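Local coordinates for protein phytase (Citrobacter braakii, PDB 3ZHC) that belongs to branch 2 of the histidine phosphatase superfamily, whose fold sets a mixed beta sheet among packed helices, at residues I296-A299 and L300-G304; W359-T362 and S363-T366; S416-R419 and L420-I424. The protein carries 2 engineered substitutions. All coordinates share one frame; numbering follows the deposited sequence.

Interaction 1 of 3, residues I296-A299 and L300-G304; sequences IDTA and LLTNG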
ATOM      1  N   ILE B 296      12.893  -4.198  26.371  1.00 17.50           N
ATOM      2  CA  ILE B 296      13.764  -4.224  25.170  1.00 17.68           C
ATOM      3  C   ILE B 296      15.023  -3.390  25.392  1.00 17.94           C
ATOM      4  O   ILE B 296      16.135  -3.824  25.052  1.00 17.80           O
ATOM      5  CB  ILE B 296      13.025  -3.698  23.913  1.00 17.73           C
ATOM      6  CG1 ILE B 296      11.928  -4.664  23.461  1.00 17.67           C
ATOM      7  CG2 ILE B 296      14.002  -3.474  22.743  1.00 17.76           C
ATOM      8  CD1 ILE B 296      10.843  -3.992  22.634  1.00 17.38           C
ATOM      9  N   ASP B 297      14.829  -2.192  25.974  1.00 18.22           N
ATOM     10  CA  ASP B 297      15.907  -1.247  26.220  1.00 18.47           C
ATOM     11  C   ASP B 297      16.916  -1.819  27.246  1.00 18.84           C
ATOM     12  O   ASP B 297      18.122  -1.881  26.967  1.00 18.75           O
ATOM     13  CB  ASP B 297      15.327   0.104  26.683  1.00 18.39           C
ATOM     14  CG  ASP B 297      16.342   1.210  26.702  1.00 18.41           C
ATOM     15  OD1 ASP B 297      17.362   1.146  25.971  1.00 18.40           O
ATOM     16  OD2 ASP B 297      16.117   2.168  27.456  1.00 19.05           O
ATOM     17  N   THR B 298      16.402  -2.238  28.412  1.00 19.31           N
ATOM     18  CA  THR B 298      17.210  -2.890  29.457  1.00 19.75           C
ATOM     19  C   THR B 298      18.009  -4.088  28.907  1.00 20.18           C
ATOM     20  O   THR B 298      19.210  -4.208  29.164  1.00 20.11           O
ATOM     21  CB  THR B 298      16.337  -3.399  30.631  1.00 19.76           C
ATOM     22  OG1 THR B 298      15.622  -2.304  31.218  1.00 19.59           O
ATOM     23  CG2 THR B 298      17.194  -4.079  31.700  1.00 19.83           C
ATOM     24  N   ALA B 299      17.327  -4.954  28.148  1.00 20.66           N
ATOM     25  CA  ALA B 299      17.950  -6.173  27.596  1.00 21.13           C
ATOM     26  C   ALA B 299      19.092  -5.881  26.617  1.00 21.62           C
ATOM     27  O   ALA B 299      20.060  -6.621  26.571  1.00 21.50           O
ATOM     28  CB  ALA B 299      16.893  -7.068  26.936  1.00 21.08           C
ATOM     29  N   LEU B 300      18.957  -4.803  25.846  1.00 22.36           N
ATOM     30  CA  LEU B 300      19.997  -4.367  24.894  1.00 23.03           C
ATOM     31  C   LEU B 300      21.135  -3.547  25.548  1.00 23.81           C
ATOM     32  O   LEU B 300      22.269  -3.600  25.073  1.00 23.70           O
ATOM     33  CB  LEU B 300      19.362  -3.585  23.723  1.00 23.02           C
ATOM     34  CG  LEU B 300      18.958  -4.378  22.460  1.00 23.04           C
ATOM     35  CD1 LEU B 300      18.495  -5.796  22.744  1.00 23.07           C
ATOM     36  CD2 LEU B 300      17.901  -3.605  21.649  1.00 22.80           C
ATOM     37  N   LEU B 301      20.831  -2.817  26.636  1.00 24.81           N
ATOM     38  CA  LEU B 301      21.816  -1.908  27.296  1.00 25.68           C
ATOM     39  C   LEU B 301      22.672  -2.465  28.435  1.00 26.46           C
ATOM     40  O   LEU B 301      23.878  -2.201  28.464  1.00 26.52           O
ATOM     41  CB  LEU B 301      21.101  -0.658  27.858  1.00 25.73           C
ATOM     42  CG  LEU B 301      20.598   0.379  26.888  1.00 25.99           C
ATOM     43  CD1 LEU B 301      19.971   1.503  27.687  1.00 26.58           C
ATOM     44  CD2 LEU B 301      21.721   0.897  26.016  1.00 26.32           C
ATOM     45  N   THR B 302      22.071  -3.207  29.370  1.00 27.37           N
ATOM     46  CA  THR B 302      22.809  -3.570  30.605  1.00 28.20           C
ATOM     47  C   THR B 302      23.918  -4.599  30.418  1.00 28.93           C
ATOM     48  O   THR B 302      23.871  -5.434  29.509  1.00 28.87           O
ATOM     49  CB  THR B 302      21.880  -4.051  31.741  1.00 28.17           C
ATOM     50  OG1 THR B 302      21.208  -5.255  31.356  1.00 28.35           O
ATOM     51  CG2 THR B 302      20.864  -2.946  32.093  1.00 28.52           C
ATOM     52  N   ASN B 303      24.918  -4.497  31.308  1.00 29.85           N
ATOM     53  CA  ASN B 303      26.043  -5.420  31.394  1.00 30.55           C
ATOM     54  C   ASN B 303      25.904  -6.340  32.636  1.00 30.98           C
ATOM     55  O   ASN B 303      26.878  -6.972  33.056  1.00 31.11           O
ATOM     56  CB  ASN B 303      27.373  -4.627  31.404  1.00 30.70           C
ATOM     57  CG  ASN B 303      27.662  -3.914  30.045  1.00 31.33           C
ATOM     58  OD1 ASN B 303      27.986  -2.716  30.011  1.00 32.69           O
ATOM     59  ND2 ASN B 303      27.538  -4.659  28.932  1.00 31.52           N
ATOM     60  N   GLY B 304      24.679  -6.413  33.200  1.00 31.48           N
ATOM     61  CA  GLY B 304      24.383  -7.224  34.386  1.00 31.88           C
ATOM     62  C   GLY B 304      23.172  -6.700  35.152  1.00 32.28           C
ATOM     63  O   GLY B 304      23.250  -5.650  35.794  1.00 32.31           O
TER
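Thr-302 folds back onto Thr-298 one helical turn earlier and grips its carbonyl twice. Thr-302 N reaches Thr-298 O at 3.0 Å in a nearly straight bond, while Thr-302 OG1 donates to the same Thr-298 O from 3.1 Å, coming from above the carbonyl plane; the two donors stand on opposite faces of that plane. The hydroxyl gets there because chi1 of 63° sets OG1 between the backbone N and the carbonyl carbon. This leaves the methyl, CG2, to meet the methyl of Thr-298 at 3.9 Å (CG2 to CG2), whereas Thr-298 OG1 turns back to Asp-294 O. One position earlier, the side chains of Asp-297 and Leu-301 slant across each other, with Leu-301 CD1 3.1 Å from Asp-297 OD1; the carboxylate itself is held by Ser-418 and Lys-422. Ile-296 and Leu-300 run side by side, CG2 of the first 4.1 Å from CD2 of the second, and both lean on Val-34 and Phe-356 of the sheet. The arrangement is that of a helix C-terminus, where helix 282-301 ends against the central sheet of the histidine phosphatase fold.

Interaction 2 of 3, residues W359-T362 and S363-T366; sequences WKRT and SDNT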
ATOM      1  N   TRP B 359      24.243  -5.109  17.153  1.00 25.10           N
ATOM      2  CA  TRP B 359      25.461  -5.369  16.398  1.00 25.78           C
ATOM      3  C   TRP B 359      26.614  -4.512  16.938  1.00 26.53           C
ATOM      4  O   TRP B 359      26.417  -3.318  17.232  1.00 26.60           O
ATOM      5  CB  TRP B 359      25.247  -5.049  14.924  1.00 25.79           C
ATOM      6  CG  TRP B 359      24.315  -5.951  14.246  1.00 25.78           C
ATOM      7  CD1 TRP B 359      22.956  -5.829  14.179  1.00 25.87           C
ATOM      8  CD2 TRP B 359      24.653  -7.132  13.522  1.00 25.77           C
ATOM      9  NE1 TRP B 359      22.423  -6.869  13.453  1.00 26.21           N
ATOM     10  CE2 TRP B 359      23.443  -7.686  13.034  1.00 25.99           C
ATOM     11  CE3 TRP B 359      25.867  -7.785  13.232  1.00 26.12           C
ATOM     12  CZ2 TRP B 359      23.405  -8.870  12.269  1.00 25.99           C
ATOM     13  CZ3 TRP B 359      25.834  -8.972  12.461  1.00 25.99           C
ATOM     14  CH2 TRP B 359      24.610  -9.496  11.994  1.00 26.06           C
ATOM     15  N   LYS B 360      27.809  -5.115  17.070  1.00 27.37           N
ATOM     16  CA  LYS B 360      29.026  -4.393  17.478  1.00 28.02           C
ATOM     17  C   LYS B 360      29.900  -4.228  16.243  1.00 28.57           C
ATOM     18  O   LYS B 360      30.217  -5.219  15.576  1.00 28.59           O
ATOM     19  CB  LYS B 360      29.806  -5.138  18.562  1.00 28.07           C
ATOM     20  CG  LYS B 360      31.015  -4.322  19.140  1.00 28.47           C
ATOM     21  CD  LYS B 360      31.842  -5.105  20.171  1.00 29.00           C
ATOM     22  CE  LYS B 360      32.736  -6.176  19.506  1.00 29.41           C
ATOM     23  NZ  LYS B 360      33.686  -6.841  20.489  1.00 29.60           N
ATOM     24  N   ARG B 361      30.280  -2.984  15.939  1.00 29.29           N
ATOM     25  CA  ARG B 361      31.203  -2.698  14.837  1.00 29.87           C
ATOM     26  C   ARG B 361      32.591  -3.023  15.374  1.00 30.36           C
ATOM     27  O   ARG B 361      33.004  -2.471  16.399  1.00 30.38           O
ATOM     28  CB  ARG B 361      31.103  -1.251  14.412  1.00 29.94           C
ATOM     29  CG  ARG B 361      31.995  -0.839  13.218  1.00 30.22           C
ATOM     30  CD  ARG B 361      32.022   0.697  13.068  1.00 30.67           C
ATOM     31  NE  ARG B 361      31.005   1.243  12.176  1.00 30.74           N
ATOM     32  CZ  ARG B 361      30.597   2.523  12.168  1.00 30.75           C
ATOM     33  NH1 ARG B 361      31.103   3.443  13.025  1.00 30.70           N
ATOM     34  NH2 ARG B 361      29.663   2.897  11.294  1.00 31.22           N
ATOM     35  N   THR B 362      33.300  -3.926  14.683  1.00 30.93           N
ATOM     36  CA  THR B 362      34.642  -4.402  15.109  1.00 31.37           C
ATOM     37  C   THR B 362      35.706  -3.308  15.160  1.00 31.58           C
ATOM     38  O   THR B 362      36.505  -3.269  16.106  1.00 31.69           O
ATOM     39  CB  THR B 362      35.177  -5.521  14.166  1.00 31.37           C
ATOM     40  OG1 THR B 362      34.166  -6.508  13.962  1.00 31.65           O
ATOM     41  CG2 THR B 362      36.437  -6.184  14.750  1.00 31.74           C
ATOM     42  N   SER B 363      35.710  -2.432  14.147  1.00 31.82           N
ATOM     43  CA  SER B 363      36.753  -1.375  14.002  1.00 32.07           C
ATOM     44  C   SER B 363      36.878  -0.393  15.186  1.00 32.14           C
ATOM     45  O   SER B 363      37.992   0.090  15.473  1.00 32.36           O
ATOM     46  CB  SER B 363      36.545  -0.588  12.698  1.00 32.09           C
ATOM     47  OG  SER B 363      35.261  -0.001  12.663  1.00 32.45           O
ATOM     48  N   ASP B 364      35.760  -0.101  15.865  1.00 32.05           N
ATOM     49  CA  ASP B 364      35.761   0.827  17.053  1.00 31.96           C
ATOM     50  C   ASP B 364      34.938   0.349  18.290  1.00 31.77           C
ATOM     51  O   ASP B 364      34.784   1.105  19.258  1.00 31.84           O
ATOM     52  CB  ASP B 364      35.313   2.244  16.609  1.00 32.04           C
ATOM     53  CG  ASP B 364      33.959   2.252  15.901  1.00 32.33           C
ATOM     54  OD1 ASP B 364      33.278   1.203  15.901  1.00 32.85           O
ATOM     55  OD2 ASP B 364      33.579   3.312  15.341  1.00 32.37           O
ATOM     56  N   ASN B 365      34.432  -0.894  18.249  1.00 31.44           N
ATOM     57  CA  ASN B 365      33.592  -1.470  19.324  1.00 31.23           C
ATOM     58  C   ASN B 365      32.315  -0.632  19.661  1.00 30.71           C
ATOM     59  O   ASN B 365      31.848  -0.635  20.805  1.00 30.68           O
ATOM     60  CB  ASN B 365      34.458  -1.770  20.568  1.00 31.40           C
ATOM     61  CG  ASN B 365      35.649  -2.713  20.247  1.00 32.00           C
ATOM     62  OD1 ASN B 365      35.719  -3.318  19.158  1.00 32.98           O
ATOM     63  ND2 ASN B 365      36.574  -2.836  21.191  1.00 32.49           N
ATOM     64  N   THR B 366      31.776   0.064  18.638  1.00 30.10           N
ATOM     65  CA  THR B 366      30.541   0.847  18.754  1.00 29.67           C
ATOM     66  C   THR B 366      29.333  -0.066  18.561  1.00 29.21           C
ATOM     67  O   THR B 366      29.335  -0.912  17.661  1.00 29.30           O
ATOM     68  CB  THR B 366      30.459   1.988  17.707  1.00 29.64           C
ATOM     69  OG1 THR B 366      30.738   1.469  16.415  1.00 29.26           O
ATOM     70  CG2 THR B 366      31.456   3.081  18.022  1.00 29.75           C
TER
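The side chain of Arg-361 reaches over the turn to the carboxylate of Asp-364, the two chains crossing at a slant with their flat ends 35° apart. Asp-364 OD2 lies at the edge of the guanidinium, near its plane, and makes a long, weak salt bridge to Arg-361 NH1 (3.4 Å). An extended start and a bend at chi3 (-92°) bring the group there, and on the way Arg-361 CD passes 3.1 Å from Asp-364 OD1 and 3.3 Å from Ser-363 OG. The backbone beneath is a beta hairpin joining strands 353-361 and 366-375: Arg-361 N donates to Thr-366 O at 2.9 Å, nearly straight and in the carbonyl plane, and Asn-365 takes a left-handed backbone conformation to close the turn. Thr-366 lies alongside Arg-361 and points the same way, its OG1 3.4 Å from Arg-361 CB. That hydroxyl bonds Asp-364 OD1 at 2.6 Å from above the carboxylate plane and also meets Trp-368 NE1; with a weak bond from Thr-366 N to the same oxygen, the threonine is the carboxylate's main hold here. Lys-360 runs beside Asn-365 in the same direction, its CG 3.8 Å from Asn-365 CA, and its ammonium makes a weak, long ion pair with Glu-31.

Interaction 3 of 3, residues S416-R419 and L420-I424; sequences SFSR and LIKEI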
ATOM      1  N   SER B 416      21.241   6.304  20.590  1.00 26.52           N
ATOM      2  CA  SER B 416      20.139   6.913  19.795  1.00 26.17           C
ATOM      3  C   SER B 416      18.866   6.070  19.905  1.00 25.76           C
ATOM      4  O   SER B 416      17.765   6.614  19.997  1.00 25.62           O
ATOM      5  CB  SER B 416      20.499   7.076  18.304  1.00 26.13           C
ATOM      6  OG  SER B 416      21.341   8.174  18.082  1.00 26.44           O
ATOM      7  N   PHE B 417      19.034   4.737  19.879  1.00 25.35           N
ATOM      8  CA  PHE B 417      17.918   3.810  20.056  1.00 25.06           C
ATOM      9  C   PHE B 417      17.314   3.980  21.446  1.00 24.87           C
ATOM     10  O   PHE B 417      16.100   4.155  21.576  1.00 24.82           O
ATOM     11  CB  PHE B 417      18.353   2.340  19.832  1.00 25.01           C
ATOM     12  CG  PHE B 417      17.243   1.343  20.046  1.00 24.64           C
ATOM     13  CD1 PHE B 417      16.236   1.189  19.084  1.00 24.29           C
ATOM     14  CD2 PHE B 417      17.193   0.561  21.207  1.00 24.20           C
ATOM     15  CE1 PHE B 417      15.183   0.263  19.272  1.00 24.22           C
ATOM     16  CE2 PHE B 417      16.148  -0.367  21.405  1.00 24.25           C
ATOM     17  CZ  PHE B 417      15.140  -0.513  20.429  1.00 24.02           C
ATOM     18  N   SER B 418      18.170   3.938  22.472  1.00 24.71           N
ATOM     19  CA  SER B 418      17.732   4.092  23.871  1.00 24.65           C
ATOM     20  C   SER B 418      17.064   5.453  24.135  1.00 24.67           C
ATOM     21  O   SER B 418      16.067   5.521  24.831  1.00 24.66           O
ATOM     22  CB  SER B 418      18.907   3.896  24.827  1.00 24.65           C
ATOM     23  OG  SER B 418      18.467   3.856  26.164  1.00 24.62           O
ATOM     24  N   ARG B 419      17.625   6.523  23.568  1.00 24.66           N
ATOM     25  CA  ARG B 419      17.069   7.885  23.753  1.00 24.73           C
ATOM     26  C   ARG B 419      15.709   8.078  23.059  1.00 24.23           C
ATOM     27  O   ARG B 419      14.886   8.845  23.535  1.00 24.07           O
ATOM     28  CB  ARG B 419      18.099   8.976  23.343  1.00 24.99           C
ATOM     29  CG  ARG B 419      19.162   9.217  24.465  1.00 26.27           C
ATOM     30  CD  ARG B 419      20.262  10.279  24.101  1.00 28.16           C
ATOM     31  NE  ARG B 419      19.711  11.441  23.364  1.00 29.68           N
ATOM     32  CZ  ARG B 419      19.783  11.641  22.027  1.00 31.05           C
ATOM     33  NH1 ARG B 419      20.404  10.767  21.198  1.00 31.59           N
ATOM     34  NH2 ARG B 419      19.230  12.744  21.508  1.00 31.99           N
ATOM     35  N   LEU B 420      15.492   7.378  21.946  1.00 23.77           N
ATOM     36  CA  LEU B 420      14.178   7.369  21.266  1.00 23.44           C
ATOM     37  C   LEU B 420      13.126   6.707  22.153  1.00 23.03           C
ATOM     38  O   LEU B 420      11.979   7.155  22.194  1.00 22.92           O
ATOM     39  CB  LEU B 420      14.276   6.646  19.934  1.00 23.49           C
ATOM     40  CG  LEU B 420      13.076   6.639  19.004  1.00 23.66           C
ATOM     41  CD1 LEU B 420      12.594   8.052  18.682  1.00 23.99           C
ATOM     42  CD2 LEU B 420      13.461   5.910  17.745  1.00 23.89           C
ATOM     43  N   ILE B 421      13.536   5.640  22.861  1.00 22.63           N
ATOM     44  CA  ILE B 421      12.679   4.949  23.828  1.00 22.39           C
ATOM     45  C   ILE B 421      12.327   5.869  25.011  1.00 22.38           C
ATOM     46  O   ILE B 421      11.201   5.838  25.490  1.00 22.26           O
ATOM     47  CB  ILE B 421      13.313   3.579  24.306  1.00 22.28           C
ATOM     48  CG1 ILE B 421      13.242   2.557  23.165  1.00 22.09           C
ATOM     49  CG2 ILE B 421      12.623   3.034  25.549  1.00 21.94           C
ATOM     50  CD1 ILE B 421      13.777   1.190  23.507  1.00 21.62           C
ATOM     51  N   LYS B 422      13.284   6.683  25.468  1.00 22.41           N
ATOM     52  CA  LYS B 422      13.010   7.674  26.537  1.00 22.49           C
ATOM     53  C   LYS B 422      11.973   8.720  26.118  1.00 22.52           C
ATOM     54  O   LYS B 422      11.116   9.102  26.920  1.00 22.40           O
ATOM     55  CB  LYS B 422      14.275   8.428  26.958  1.00 22.52           C
ATOM     56  CG  LYS B 422      15.422   7.605  27.547  1.00 22.64           C
ATOM     57  CD  LYS B 422      14.987   6.683  28.673  1.00 22.69           C
ATOM     58  CE  LYS B 422      14.948   5.247  28.251  1.00 22.75           C
ATOM     59  NZ  LYS B 422      16.341   4.719  28.167  1.00 22.60           N
ATOM     60  N   GLU B 423      12.063   9.174  24.874  1.00 22.58           N
ATOM     61  CA  GLU B 423      11.162  10.198  24.361  1.00 22.87           C
ATOM     62  C   GLU B 423       9.720   9.715  24.249  1.00 22.75           C
ATOM     63  O   GLU B 423       8.800  10.416  24.665  1.00 22.85           O
ATOM     64  CB  GLU B 423      11.659  10.709  22.996  1.00 23.09           C
ATOM     65  CG  GLU B 423      10.805  11.865  22.420  1.00 24.04           C
ATOM     66  CD  GLU B 423      11.477  12.587  21.286  1.00 25.33           C
ATOM     67  OE1 GLU B 423      12.668  12.976  21.442  1.00 26.83           O
ATOM     68  OE2 GLU B 423      10.819  12.777  20.238  1.00 25.88           O
ATOM     69  N   ILE B 424       9.538   8.524  23.697  1.00 22.61           N
ATOM     70  CA  ILE B 424       8.198   7.962  23.466  1.00 22.56           C
ATOM     71  C   ILE B 424       7.521   7.329  24.717  1.00 22.33           C
ATOM     72  O   ILE B 424       6.298   7.345  24.808  1.00 22.14           O
ATOM     73  CB  ILE B 424       8.202   6.947  22.238  1.00 22.62           C
ATOM     74  CG1 ILE B 424       8.987   5.666  22.546  1.00 22.93           C
ATOM     75  CG2 ILE B 424       8.732   7.651  20.984  1.00 22.76           C
ATOM     76  CD1 ILE B 424       9.485   4.892  21.266  1.00 23.40           C
TER
HETATM   77  O   HOH W   1      14.654  11.167  21.253  1.00 35.90           O
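Phe-417 and Ile-421, one turn apart on helix 414-424, make the apolar side of this contact: the isoleucine branch lies over one face of the ring, and its terminal CD1 comes to 3.5 Å from Phe-417 CE2. The side chains slant across each other. With CG anti to the backbone N (chi1 178°), the phenyl ring swings out to where the CG1 branch of Ile-421 can reach it.

The polar side joins Ser-418 to Lys-422. Lys-422 NZ donates to Ser-418 OG at 3.0 Å and, weakly, to Ser-418 O at 3.4 Å; the same carbonyl also takes Lys-422 N at 3.1 Å in the ordinary helical bond. To do this the lysine chain curls back, bent at chi2, chi3 and chi4, so that its CE passes 3.6 Å from Ser-418 O. Nearer the solvent, a water bridges the next turn, 2.7 Å from Glu-423 OE1 and more weakly bound to Arg-419 O, which already receives Glu-423 N.

Beyond this first shell, the carboxylate of Asp-297 on helix 282-301 takes a salt bridge from Lys-422 and a hydrogen bond from Ser-418, fixing where both polar ends sit. Phe-417 packs against Ile-296 and Leu-300 of that helix, and Leu-420 rests on Leu-400 and Ala-402 of a loop. Ser-416 OG is tied to Glu-405 N and Ser-413 OG, anchoring the early part of the helix, while Ile-424 O at its far end is held by Arg-286.

Since Lys-422 donates to Ser-418 OG, the serine proton is probably directed to Asp-297. The ammonium and hydroxyl thus share one carboxylate, whose negative charge would favour the protonated lysine and help keep its chain curled against the helix.

Interactions 1 and 3 are partly buried, each a turn-to-turn contact within one helix, and these helices, 282-301 and 414-424, touch: besides the salt bridge they share, Leu-301 CD1 packs 3.2 Å from Ser-418 OG. Interaction 2 lies at the surface, in a hairpin of the central sheet, its centre about 17 Å from that of interaction 1 and 21 Å from that of interaction 3, touching neither. Interaction 1 is nonetheless tied to the same sheet, since its helix rests on strands 28-38 and 353-361. The chemistry follows the setting: the two helical contacts combine apolar packing with polar groups gathered round the buried carboxylate of Asp-297, whereas the hairpin relies on polar and charged side chains around its turn.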